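Local coordinates for protein urea carboxylase (PDB 3OEP) that is of unknown function but is a KipI-KipA homologue with cyclophilin-like domains, once wrongly annotated as an allophanate hydrolase, at residues A[17-28]-A[39-48]; A[437-448]-A[460-471]. One frame throughout, in Å; residues are numbered along the deposited sequence.

Overall arrangement
Two ways of joining chain segments meet in this protein. Contact 1 lies in the carboxyltransferase C and D region and lays helix 15-30 on a β-hairpin; its interface is almost wholly buried and apolar, with one side-chain hydrogen bond at the turn. Contact 2, in the A and B region, pairs strand with strand, is only partly buried, and depends on backbone bonds, two lysines and ordered waters. No helix or strand is common to both. Their centres lie about 17 Å apart, yet the two touch: the ring of Pro-439 rests against Val-40 and Tyr-47, on the side of the hairpin turned away from helix 15-30, which brings the two regions together.

Contact 1. Residues A[17-28]-A[39-48]; sequences ANRRALALAEAL and AVPAYGVLYL
Ala-21 and Ala-25 lie against Pro-41 and Leu-46 where helix 17-28 packs along a β-hairpin with a two-residue loop, whose type II' turn runs from Ala-42 to Val-45. Strand 3-8 pairs with strand 45-50, so the helix lies on one face of a three-stranded antiparallel sheet. It runs nearly antiparallel to strand 39-42, at 163°, with the axes 7.8 Å apart, a spacing that the small alanines permit. At the turn, Asn-18 makes the polar link. Its CB rests 3.5 Å from Tyr-43 O; CG, trans to the backbone N (chi1 -177°), carries the amide toward the turn, and ND2 donates to that same carbonyl O at 3.0 Å. The bond is almost straight and lies in the amide plane of Asn-18, while OD1 is taken by Arg-113, so both ends of the amide are held and its flip is fixed. Beside it Ala-17 sits on Gly-44, where a CB would fall only 3.0 Å from Ala-17 CB.

Beyond the turn the packing is apolar. Leu-46 forks against the helix: CD1 meets Ala-25 CB at 3.7 Å, while CD2 lies against Leu-24 CB. Further along, Leu-28 CD1 reaches Leu-48 CD2, the two side chains crossing at about a right angle. Leu-22, on the helix, crosses the ring of Pro-41 in the same manner, its CD1 pressed tightly to Pro-41 CB at 3.5 Å.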
loop_
_atom_site.group_PDB
_atom_site.type_symbol
_atom_site.label_atom_id
_atom_site.label_comp_id
_atom_site.label_asym_id
_atom_site.label_seq_id
_atom_site.Cartn_x
_atom_site.Cartn_y
_atom_site.Cartn_z
ATOM N N ALA A 17 10.378 -24.835 1.635
ATOM C CA ALA A 17 9.029 -24.258 1.528
ATOM C C ALA A 17 9.079 -22.925 0.773
ATOM O O ALA A 17 8.229 -22.642 -0.076
ATOM C CB ALA A 17 8.416 -24.072 2.900
ATOM N N ASN A 18 10.091 -22.124 1.078
ATOM C CA ASN A 18 10.291 -20.845 0.396
ATOM C C ASN A 18 10.631 -21.039 -1.088
ATOM O O ASN A 18 10.113 -20.312 -1.932
ATOM C CB ASN A 18 11.362 -20.034 1.125
ATOM C CG ASN A 18 11.582 -18.664 0.518
ATOM O OD1 ASN A 18 12.669 -18.376 0.025
ATOM N ND2 ASN A 18 10.554 -17.817 0.536
ATOM N N ARG A 19 11.469 -22.031 -1.411
ATOM C CA ARG A 19 11.802 -22.336 -2.815
ATOM C C ARG A 19 10.549 -22.669 -3.606
ATOM O O ARG A 19 10.395 -22.240 -4.755
ATOM C CB ARG A 19 12.791 -23.508 -2.943
ATOM C CG ARG A 19 13.286 -23.741 -4.391
ATOM C CD ARG A 19 13.720 -25.183 -4.676
ATOM N NE ARG A 19 12.610 -26.130 -4.570
ATOM C CZ ARG A 19 11.738 -26.374 -5.542
ATOM N NH1 ARG A 19 10.758 -27.247 -5.346
ATOM N NH2 ARG A 19 11.850 -25.758 -6.712
ATOM N N ARG A 20 9.654 -23.445 -2.992
ATOM C CA ARG A 20 8.396 -23.820 -3.615
ATOM C C ARG A 20 7.522 -22.597 -3.915
ATOM O O ARG A 20 7.031 -22.439 -5.039
ATOM C CB ARG A 20 7.636 -24.773 -2.696
ATOM C CG ARG A 20 6.421 -25.384 -3.317
ATOM C CD ARG A 20 6.772 -26.499 -4.257
ATOM N NE ARG A 20 5.604 -27.334 -4.515
ATOM C CZ ARG A 20 4.980 -27.459 -5.685
ATOM N NH1 ARG A 20 5.396 -26.807 -6.769
ATOM N NH2 ARG A 20 3.924 -28.261 -5.773
ATOM N N ALA A 21 7.325 -21.753 -2.910
ATOM C CA ALA A 21 6.485 -20.554 -3.055
ATOM C C ALA A 21 7.066 -19.607 -4.100
ATOM O O ALA A 21 6.331 -19.021 -4.907
ATOM C CB ALA A 21 6.332 -19.842 -1.727
ATOM N N LEU A 22 8.390 -19.475 -4.087
ATOM C CA LEU A 22 9.095 -18.607 -5.036
ATOM C C LEU A 22 9.013 -19.110 -6.467
ATOM O O LEU A 22 8.801 -18.317 -7.385
ATOM C CB LEU A 22 10.568 -18.445 -4.640
ATOM C CG LEU A 22 10.984 -17.147 -3.953
ATOM C CD1 LEU A 22 9.998 -16.689 -2.892
ATOM C CD2 LEU A 22 12.376 -17.312 -3.360
ATOM N N ALA A 23 9.193 -20.419 -6.661
ATOM C CA ALA A 23 9.147 -21.016 -7.997
ATOM C C ALA A 23 7.790 -20.759 -8.645
ATOM O O ALA A 23 7.701 -20.439 -9.840
ATOM C CB ALA A 23 9.428 -22.518 -7.929
ATOM N N LEU A 24 6.738 -20.903 -7.844
ATOM C CA LEU A 24 5.379 -20.687 -8.320
ATOM C C LEU A 24 5.120 -19.211 -8.601
ATOM O O LEU A 24 4.592 -18.866 -9.662
ATOM C CB LEU A 24 4.362 -21.243 -7.318
ATOM C CG LEU A 24 4.385 -22.770 -7.184
ATOM C CD1 LEU A 24 3.465 -23.244 -6.068
ATOM C CD2 LEU A 24 4.016 -23.433 -8.505
ATOM N N ALA A 25 5.491 -18.341 -7.665
ATOM C CA ALA A 25 5.295 -16.907 -7.854
ATOM C C ALA A 25 6.047 -16.410 -9.086
ATOM O O ALA A 25 5.492 -15.664 -9.893
ATOM C CB ALA A 25 5.736 -16.128 -6.623
ATOM N N GLU A 26 7.305 -16.825 -9.224
ATOM C CA GLU A 26 8.139 -16.392 -10.350
ATOM C C GLU A 26 7.546 -16.804 -11.693
ATOM O O GLU A 26 7.519 -16.007 -12.627
ATOM C CB GLU A 26 9.570 -16.929 -10.212
ATOM C CG GLU A 26 10.380 -16.187 -9.164
ATOM C CD GLU A 26 11.719 -16.839 -8.835
ATOM O OE1 GLU A 26 12.021 -17.933 -9.364
ATOM O OE2 GLU A 26 12.471 -16.252 -8.028
ATOM N N ALA A 27 7.072 -18.044 -11.777
ATOM C CA ALA A 27 6.469 -18.555 -13.009
ATOM C C ALA A 27 5.213 -17.759 -13.390
ATOM O O ALA A 27 5.000 -17.454 -14.565
ATOM C CB ALA A 27 6.148 -20.039 -12.875
ATOM N N LEU A 28 4.394 -17.419 -12.397
ATOM C CA LEU A 28 3.195 -16.606 -12.631
ATOM C C LEU A 28 3.549 -15.192 -13.065
ATOM O O LEU A 28 2.941 -14.664 -13.994
ATOM C CB LEU A 28 2.310 -16.545 -11.386
ATOM C CG LEU A 28 1.515 -17.803 -11.038
ATOM C CD1 LEU A 28 0.938 -17.690 -9.633
ATOM C CD2 LEU A 28 0.409 -18.055 -12.060
ATOM N N ALA A 39 0.793 -11.967 -6.970
ATOM C CA ALA A 39 1.342 -13.243 -6.530
ATOM C C ALA A 39 2.490 -12.901 -5.593
ATOM O O ALA A 39 3.544 -12.422 -6.032
ATOM C CB ALA A 39 1.840 -14.049 -7.717
ATOM N N VAL A 40 2.279 -13.115 -4.300
ATOM C CA VAL A 40 3.213 -12.639 -3.287
ATOM C C VAL A 40 3.734 -13.791 -2.431
ATOM O O VAL A 40 2.978 -14.392 -1.664
ATOM C CB VAL A 40 2.565 -11.589 -2.367
ATOM C CG1 VAL A 40 3.631 -10.963 -1.457
ATOM C CG2 VAL A 40 1.849 -10.497 -3.182
ATOM N N PRO A 41 5.032 -14.100 -2.554
ATOM C CA PRO A 41 5.613 -15.121 -1.701
ATOM C C PRO A 41 6.274 -14.516 -0.461
ATOM O O PRO A 41 6.859 -13.435 -0.528
ATOM C CB PRO A 41 6.648 -15.760 -2.614
ATOM C CG PRO A 41 7.171 -14.591 -3.416
ATOM C CD PRO A 41 6.001 -13.634 -3.572
ATOM N N ALA A 42 6.160 -15.201 0.667
ATOM C CA ALA A 42 6.840 -14.794 1.896
ATOM C C ALA A 42 7.038 -16.040 2.735
ATOM O O ALA A 42 6.064 -16.697 3.105
ATOM C CB ALA A 42 6.011 -13.781 2.661
ATOM N N TYR A 43 8.294 -16.393 2.995
ATOM C CA TYR A 43 8.618 -17.635 3.687
ATOM C C TYR A 43 7.941 -18.795 2.940
ATOM O O TYR A 43 8.066 -18.876 1.720
ATOM C CB TYR A 43 8.222 -17.552 5.162
ATOM C CG TYR A 43 8.723 -16.296 5.816
ATOM C CD1 TYR A 43 10.032 -16.200 6.262
ATOM C CD2 TYR A 43 7.889 -15.190 5.970
ATOM C CE1 TYR A 43 10.500 -15.033 6.850
ATOM C CE2 TYR A 43 8.346 -14.029 6.556
ATOM C CZ TYR A 43 9.651 -13.959 6.994
ATOM O OH TYR A 43 10.084 -12.801 7.583
ATOM N N GLY A 44 7.213 -19.666 3.636
ATOM C CA GLY A 44 6.570 -20.804 2.976
ATOM C C GLY A 44 5.179 -20.536 2.429
ATOM O O GLY A 44 4.468 -21.469 2.091
ATOM N N VAL A 45 4.788 -19.266 2.331
ATOM C CA VAL A 45 3.427 -18.904 1.950
ATOM C C VAL A 45 3.407 -18.196 0.602
ATOM O O VAL A 45 4.272 -17.357 0.319
ATOM C CB VAL A 45 2.803 -17.970 3.000
ATOM C CG1 VAL A 45 1.378 -17.606 2.617
ATOM C CG2 VAL A 45 2.839 -18.624 4.375
ATOM N N LEU A 46 2.407 -18.523 -0.216
ATOM C CA LEU A 46 2.151 -17.804 -1.457
ATOM C C LEU A 46 0.723 -17.286 -1.421
ATOM O O LEU A 46 -0.213 -18.064 -1.255
ATOM C CB LEU A 46 2.353 -18.727 -2.665
ATOM C CG LEU A 46 2.058 -18.141 -4.046
ATOM C CD1 LEU A 46 2.922 -16.916 -4.325
ATOM C CD2 LEU A 46 2.258 -19.210 -5.117
ATOM N N TYR A 47 0.567 -15.972 -1.538
ATOM C CA TYR A 47 -0.744 -15.347 -1.610
ATOM C C TYR A 47 -1.053 -14.996 -3.060
ATOM O O TYR A 47 -0.255 -14.334 -3.728
ATOM C CB TYR A 47 -0.775 -14.088 -0.747
ATOM C CG TYR A 47 -2.100 -13.360 -0.768
ATOM C CD1 TYR A 47 -3.256 -13.973 -0.291
ATOM C CD2 TYR A 47 -2.204 -12.059 -1.261
ATOM C CE1 TYR A 47 -4.476 -13.315 -0.304
ATOM C CE2 TYR A 47 -3.437 -11.391 -1.280
ATOM C CZ TYR A 47 -4.563 -12.033 -0.799
ATOM O OH TYR A 47 -5.796 -11.411 -0.795
ATOM N N LEU A 48 -2.206 -15.439 -3.536
ATOM C CA LEU A 48 -2.645 -15.144 -4.896
ATOM C C LEU A 48 -3.905 -14.309 -4.831
ATOM O O LEU A 48 -4.864 -14.675 -4.145
ATOM C CB LEU A 48 -2.897 -16.440 -5.665
ATOM C CG LEU A 48 -1.690 -17.369 -5.815
ATOM C CD1 LEU A 48 -2.081 -18.637 -6.564
ATOM C CD2 LEU A 48 -0.527 -16.657 -6.511
#

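Contact 2. Residues A[437-448]-A[460-471]; sequences SEPTPLGGVQVP and KGSLGGYAKPAL
Thr-440 and Lys-460 form a compact polar knot. Thr-440 OG1 donates to Gly-461 O at 2.6 Å, in the carbonyl plane, and accepts from Lys-460 NZ at 2.9 Å. The lysine chain slides past the threonine in the opposite direction, and its final bend (chi4 47°) brings NZ above the plane of the Thr-440 carbonyl, 3.1 Å from O. Water 2 donates to both Thr-440 O and Ser-462 O. A methionine in place of Lys-460 would probably leave Thr-440 OG1 without its donor and the Thr-440 carbonyl without the ammonium group above its plane.

Lys-468, in one of its two deposited conformers, spans the corner at Tyr-466: NZ donates to Tyr-466 O at 2.7 Å and to Gln-446 OE1 at 3.0 Å, and also to water 1, which lies within hydrogen-bonding reach of Glu-438 O and probably donates to it. The Glu-438 carboxylate itself turns to Arg-8.

Around these side chains run two antiparallel strand pairs. Strand 437-439 joins 463-465 in a small sheet of their own, with Glu-438 and Gly-464 as a hydrogen-bonded pair; a CB on Gly-464 would collide with Lys-468 NZ. After the corner, in the larger sheet of the cyclophilin-like domain, 467-471 pairs with 444-447, which the type II turn from Pro-441 to Gly-444 leads into. Val-445 N donates to Ala-470 O and Val-447 N to Ala-467 O. Val-445 O is buried without a hydrogen-bond partner: Pro-469 has no N-H to offer, and Lys-468 CA faces that oxygen at 3.3 Å instead.

Leu-471 CD2 meets Pro-441 CG at 3.6 Å, and Val-447 CG2 touches the ring of Pro-469. Pro-448 CB lies over one face of the Tyr-466 ring in a CH-pi contact, 3.8 Å from its centroid, while Gln-446 NE2 lies at the ring edge.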
loop_
_atom_site.group_PDB
_atom_site.type_symbol
_atom_site.label_atom_id
_atom_site.label_comp_id
_atom_site.label_asym_id
_atom_site.label_seq_id
_atom_site.Cartn_x
_atom_site.Cartn_y
_atom_site.Cartn_z
ATOM N N SER A 437 5.679 -12.685 9.192
ATOM C CA SER A 437 4.972 -11.828 8.253
ATOM C C SER A 437 4.480 -12.640 7.065
ATOM O O SER A 437 5.190 -13.512 6.551
ATOM C CB SER A 437 5.861 -10.685 7.763
ATOM O OG SER A 437 6.096 -9.756 8.803
ATOM N N GLU A 438 3.244 -12.380 6.667
ATOM C CA GLU A 438 2.711 -12.945 5.444
ATOM C C GLU A 438 2.006 -11.854 4.655
ATOM O O GLU A 438 1.730 -10.775 5.193
ATOM C CB GLU A 438 1.785 -14.127 5.754
ATOM C CG GLU A 438 0.443 -13.760 6.339
ATOM C CD GLU A 438 -0.460 -14.969 6.533
ATOM O OE1 GLU A 438 -1.691 -14.780 6.605
ATOM O OE2 GLU A 438 0.065 -16.096 6.607
ATOM N N PRO A 439 1.744 -12.112 3.365
ATOM C CA PRO A 439 1.119 -11.107 2.531
ATOM C C PRO A 439 -0.234 -10.670 3.071
ATOM O O PRO A 439 -1.030 -11.504 3.517
ATOM C CB PRO A 439 0.967 -11.814 1.184
ATOM C CG PRO A 439 2.025 -12.870 1.204
ATOM C CD PRO A 439 2.079 -13.328 2.601
ATOM N N THR A 440 -0.477 -9.367 3.028
ATOM C CA THR A 440 -1.704 -8.794 3.562
ATOM C C THR A 440 -2.843 -8.898 2.544
ATOM O O THR A 440 -2.646 -8.635 1.357
ATOM C CB THR A 440 -1.503 -7.324 3.932
ATOM O OG1 THR A 440 -0.991 -6.616 2.800
ATOM C CG2 THR A 440 -0.518 -7.210 5.096
ATOM N N PRO A 441 -4.038 -9.295 3.008
ATOM C CA PRO A 441 -5.221 -9.338 2.147
ATOM C C PRO A 441 -5.983 -8.019 2.186
ATOM O O PRO A 441 -6.111 -7.440 3.256
ATOM C CB PRO A 441 -6.051 -10.450 2.784
ATOM C CG PRO A 441 -5.732 -10.381 4.234
ATOM C CD PRO A 441 -4.327 -9.814 4.354
ATOM N N LEU A 442 -6.480 -7.546 1.041
ATOM C CA LEU A 442 -7.289 -6.321 1.010
ATOM C C LEU A 442 -8.567 -6.559 1.812
ATOM O O LEU A 442 -9.252 -7.559 1.606
ATOM C CB LEU A 442 -7.629 -5.917 -0.429
ATOM C CG LEU A 442 -8.303 -4.560 -0.649
ATOM C CD1 LEU A 442 -7.407 -3.410 -0.191
ATOM C CD2 LEU A 442 -8.678 -4.391 -2.120
ATOM N N GLY A 443 -8.867 -5.658 2.744
ATOM C CA GLY A 443 -10.023 -5.816 3.617
ATOM C C GLY A 443 -9.730 -6.649 4.849
ATOM O O GLY A 443 -10.619 -6.889 5.662
ATOM N N GLY A 444 -8.480 -7.082 5.008
ATOM C CA GLY A 444 -8.089 -7.822 6.202
ATOM C C GLY A 444 -8.373 -7.048 7.478
ATOM O O GLY A 444 -8.064 -5.858 7.569
ATOM N N VAL A 445 -8.969 -7.718 8.461
ATOM C CA VAL A 445 -9.193 -7.124 9.768
ATOM C C VAL A 445 -8.028 -7.571 10.645
ATOM O O VAL A 445 -7.999 -8.697 11.138
ATOM C CB VAL A 445 -10.543 -7.529 10.383
ATOM C CG1 VAL A 445 -10.745 -6.842 11.734
ATOM C CG2 VAL A 445 -11.685 -7.187 9.422
ATOM N N GLN A 446 -7.055 -6.682 10.793
ATOM C CA GLN A 446 -5.821 -6.980 11.499
ATOM C C GLN A 446 -6.007 -6.758 12.987
ATOM O O GLN A 446 -6.424 -5.683 13.398
ATOM C CB GLN A 446 -4.708 -6.069 10.977
ATOM C CG GLN A 446 -3.334 -6.408 11.474
ATOM C CD GLN A 446 -2.271 -5.584 10.785
ATOM O OE1 GLN A 446 -1.679 -6.013 9.792
ATOM N NE2 GLN A 446 -2.033 -4.388 11.300
ATOM N N VAL A 447 -5.697 -7.773 13.794
ATOM C CA VAL A 447 -5.893 -7.705 15.245
ATOM C C VAL A 447 -4.615 -8.141 15.972
ATOM O O VAL A 447 -4.291 -9.331 16.024
ATOM C CB VAL A 447 -7.085 -8.579 15.702
ATOM C CG1 VAL A 447 -7.388 -8.334 17.178
ATOM C CG2 VAL A 447 -8.321 -8.289 14.849
ATOM N N PRO A 448 -3.871 -7.170 16.525
ATOM C CA PRO A 448 -2.638 -7.505 17.219
ATOM C C PRO A 448 -2.940 -8.072 18.602
ATOM O O PRO A 448 -4.058 -7.924 19.084
ATOM C CB PRO A 448 -1.933 -6.160 17.337
ATOM C CG PRO A 448 -3.046 -5.165 17.435
ATOM C CD PRO A 448 -4.206 -5.739 16.650
ATOM N N LYS A 460 -2.262 -0.251 2.272
ATOM C CA LYS A 460 -1.683 -1.160 3.256
ATOM C C LYS A 460 -0.296 -1.626 2.810
ATOM O O LYS A 460 -0.026 -1.751 1.613
ATOM C CB LYS A 460 -2.578 -2.384 3.439
ATOM C CG LYS A 460 -2.607 -3.303 2.219
ATOM C CD LYS A 460 -3.681 -4.369 2.332
ATOM C CE LYS A 460 -3.779 -5.190 1.058
ATOM N NZ LYS A 460 -2.460 -5.664 0.528
ATOM N N GLY A 461 0.572 -1.886 3.785
ATOM C CA GLY A 461 1.844 -2.548 3.522
ATOM C C GLY A 461 1.577 -3.938 2.967
ATOM O O GLY A 461 0.552 -4.542 3.274
ATOM N N SER A 462 2.505 -4.447 2.166
ATOM C CA SER A 462 2.323 -5.727 1.472
ATOM C C SER A 462 2.423 -6.932 2.400
ATOM O O SER A 462 1.881 -7.991 2.087
ATOM C CB SER A 462 3.349 -5.878 0.345
ATOM O OG SER A 462 4.658 -6.039 0.864
ATOM N N LEU A 463 3.123 -6.757 3.524
ATOM C CA LEU A 463 3.379 -7.816 4.507
ATOM C C LEU A 463 3.021 -7.380 5.921
ATOM O O LEU A 463 3.193 -6.216 6.287
ATOM C CB LEU A 463 4.866 -8.191 4.507
ATOM C CG LEU A 463 5.434 -8.805 3.239
ATOM C CD1 LEU A 463 6.945 -8.951 3.356
ATOM C CD2 LEU A 463 4.773 -10.154 2.955
ATOM N N GLY A 464 2.569 -8.332 6.730
ATOM C CA GLY A 464 2.275 -8.068 8.135
ATOM C C GLY A 464 2.249 -9.340 8.953
ATOM O O GLY A 464 1.800 -10.382 8.466
ATOM N N GLY A 465 2.732 -9.256 10.194
ATOM C CA GLY A 465 2.767 -10.398 11.104
ATOM C C GLY A 465 1.572 -10.512 12.047
ATOM O O GLY A 465 1.380 -11.549 12.700
ATOM N N TYR A 466 0.761 -9.466 12.134
ATOM C CA TYR A 466 -0.405 -9.516 13.011
ATOM C C TYR A 466 -1.504 -10.351 12.376
ATOM O O TYR A 466 -1.621 -10.422 11.145
ATOM C CB TYR A 466 -0.916 -8.118 13.359
ATOM C CG TYR A 466 0.051 -7.308 14.193
ATOM C CD1 TYR A 466 0.674 -7.861 15.314
ATOM C CD2 TYR A 466 0.336 -5.986 13.869
ATOM C CE1 TYR A 466 1.559 -7.117 16.083
ATOM C CE2 TYR A 466 1.222 -5.238 14.631
ATOM C CZ TYR A 466 1.826 -5.807 15.734
ATOM O OH TYR A 466 2.705 -5.062 16.492
ATOM N N ALA A 467 -2.279 -11.003 13.232
ATOM C CA ALA A 467 -3.338 -11.904 12.805
ATOM C C ALA A 467 -4.459 -11.178 12.085
ATOM O O ALA A 467 -4.819 -10.046 12.445
ATOM C CB ALA A 467 -3.911 -12.648 14.011
ATOM N N LYS A 468 -4.988 -11.838 11.055
ATOM C CA LYS A 468 -6.184 -11.386 10.366
ATOM C C LYS A 468 -7.261 -12.460 10.539
ATOM O O LYS A 468 -7.355 -13.382 9.726
ATOM C CB LYS A 468 -5.887 -11.125 8.886
ATOM C CG LYS A 468 -5.074 -9.849 8.615
ATOM C CD LYS A 468 -3.565 -10.076 8.728
ATOM C CE LYS A 468 -2.769 -8.770 8.597
ATOM N NZ LYS A 468 -1.315 -8.865 9.009
ATOM N N PRO A 469 -8.061 -12.368 11.621
ATOM C CA PRO A 469 -9.084 -13.408 11.826
ATOM C C PRO A 469 -10.276 -13.297 10.881
ATOM O O PRO A 469 -11.018 -14.269 10.701
ATOM C CB PRO A 469 -9.523 -13.193 13.279
ATOM C CG PRO A 469 -9.181 -11.771 13.576
ATOM C CD PRO A 469 -7.922 -11.499 12.804
ATOM N N ALA A 470 -10.460 -12.121 10.290
ATOM C CA ALA A 470 -11.570 -11.874 9.392
ATOM C C ALA A 470 -11.150 -10.955 8.255
ATOM O O ALA A 470 -10.085 -10.327 8.308
ATOM C CB ALA A 470 -12.735 -11.268 10.161
ATOM N N LEU A 471 -11.999 -10.908 7.234
ATOM C CA LEU A 471 -11.864 -10.017 6.092
ATOM C C LEU A 471 -13.191 -9.315 5.879
ATOM O O LEU A 471 -14.244 -9.946 5.947
ATOM C CB LEU A 471 -11.555 -10.808 4.815
ATOM C CG LEU A 471 -10.465 -11.871 4.830
ATOM C CD1 LEU A 471 -10.460 -12.634 3.505
ATOM C CD2 LEU A 471 -9.125 -11.233 5.092
HETATM O O HOH W 1 -0.802 -10.261 6.586
HETATM O O HOH W 2 -0.095 -8.428 -0.220
HETATM O O HOH W 3 0.720 -6.825 10.748
#